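Local coordinates for protein titin (Homo sapiens, PDB 3LCY) that forms part of the giant muscle protein titin, supplying two tandem immunoglobulin domains of its A-band region, at residues 125-128 against 129-132. Numbering follows the deposited sequence.
Sequences VMYI and GRPV
With chi1 at 76°, Tyr127 tucks CG between its own backbone N and carbonyl carbon, and the ring lies forward along the chain, its CD1 edge beside Gly129 and its hydroxyl reaching Val132. Tyr127 CD1 lies 3.6 Å from Gly129 N, near the plane of the ring, while that N-H is bonded to Gln72 OE1. Glycine suits this extended backbone because a beta carbon would press on the preceding carbonyl oxygen, Ile128 O. At the far end Tyr127 OH meets Val132 CG1 at 3.4 Å; the two side chains cross at about a right angle. A phenol serves here because its hydroxyl, on a buried side chain, also hydrogen-bonds to Thr155 O. Arg130 bends at chi2 (-49°), folding its long chain back so that Arg130 NH1 donates to Gly129 O at 3.0 Å. The bond is fairly straight (162°) and lies close to the guanidinium plane, though the donor stands above the carbonyl plane. Arginine has N-H groups enough for several partners: NE forms a salt bridge with Glu75 and NH2 bonds to Glu156 O, which together should fix the group's rotation. This is the B-C turn of an I-set immunoglobulin sandwich, where Gln72 and Glu75 of the first domain meet the second.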
# COMPACT_ATOMS: atom_id res chain seq x y z
N VAL A 125 -9.68 -8.65 8.14
CA VAL A 125 -8.28 -8.97 8.38
C VAL A 125 -7.31 -7.99 7.71
O VAL A 125 -7.24 -7.91 6.48
CB VAL A 125 -7.94 -10.40 7.91
CG1 VAL A 125 -6.49 -10.73 8.22
CG2 VAL A 125 -8.87 -11.41 8.56
N MET A 126 -6.55 -7.27 8.52
CA MET A 126 -5.53 -6.37 8.02
C MET A 126 -4.24 -7.16 7.75
O MET A 126 -3.86 -8.03 8.51
CB MET A 126 -5.27 -5.23 9.00
CG MET A 126 -6.48 -4.38 9.30
SD MET A 126 -7.01 -3.30 7.97
CE MET A 126 -5.72 -2.09 7.93
N TYR A 127 -3.58 -6.85 6.66
CA TYR A 127 -2.37 -7.56 6.31
C TYR A 127 -1.31 -6.66 5.71
O TYR A 127 -1.58 -5.57 5.27
CB TYR A 127 -2.67 -8.66 5.30
CG TYR A 127 -2.90 -8.14 3.92
CD1 TYR A 127 -1.85 -7.98 3.04
CD2 TYR A 127 -4.15 -7.78 3.49
CE1 TYR A 127 -2.04 -7.49 1.80
CE2 TYR A 127 -4.35 -7.30 2.24
CZ TYR A 127 -3.29 -7.16 1.41
OH TYR A 127 -3.47 -6.69 0.16
N ILE A 128 -0.09 -7.16 5.72
CA ILE A 128 0.99 -6.46 5.07
C ILE A 128 1.53 -7.38 4.00
O ILE A 128 1.94 -8.49 4.28
CB ILE A 128 2.11 -6.09 6.06
CG1 ILE A 128 1.67 -4.95 6.96
CG2 ILE A 128 3.34 -5.69 5.33
CD1 ILE A 128 2.63 -4.63 8.04
N GLY A 129 1.54 -6.93 2.76
CA GLY A 129 2.12 -7.68 1.68
C GLY A 129 2.25 -6.95 0.38
O GLY A 129 1.30 -6.50 -0.15
N ARG A 130 3.46 -6.84 -0.16
CA ARG A 130 3.64 -6.17 -1.45
C ARG A 130 4.50 -7.06 -2.35
O ARG A 130 5.52 -7.55 -1.90
CB ARG A 130 4.26 -4.79 -1.29
CG ARG A 130 3.29 -3.74 -0.77
CD ARG A 130 1.99 -3.75 -1.54
NE ARG A 130 1.10 -2.66 -1.13
CZ ARG A 130 -0.00 -2.82 -0.42
NH1 ARG A 130 -0.38 -4.03 -0.03
NH2 ARG A 130 -0.73 -1.77 -0.09
N PRO A 131 4.10 -7.30 -3.59
CA PRO A 131 2.89 -6.76 -4.22
C PRO A 131 1.64 -7.38 -3.62
O PRO A 131 1.72 -8.39 -2.95
CB PRO A 131 3.04 -7.23 -5.67
CG PRO A 131 3.93 -8.40 -5.59
CD PRO A 131 4.91 -8.07 -4.54
N VAL A 132 0.48 -6.77 -3.87
CA VAL A 132 -0.73 -7.30 -3.29
C VAL A 132 -0.82 -8.78 -3.61
O VAL A 132 -0.71 -9.21 -4.74
CB VAL A 132 -1.95 -6.56 -3.87
CG1 VAL A 132 -3.23 -7.06 -3.24
CG2 VAL A 132 -1.79 -5.08 -3.66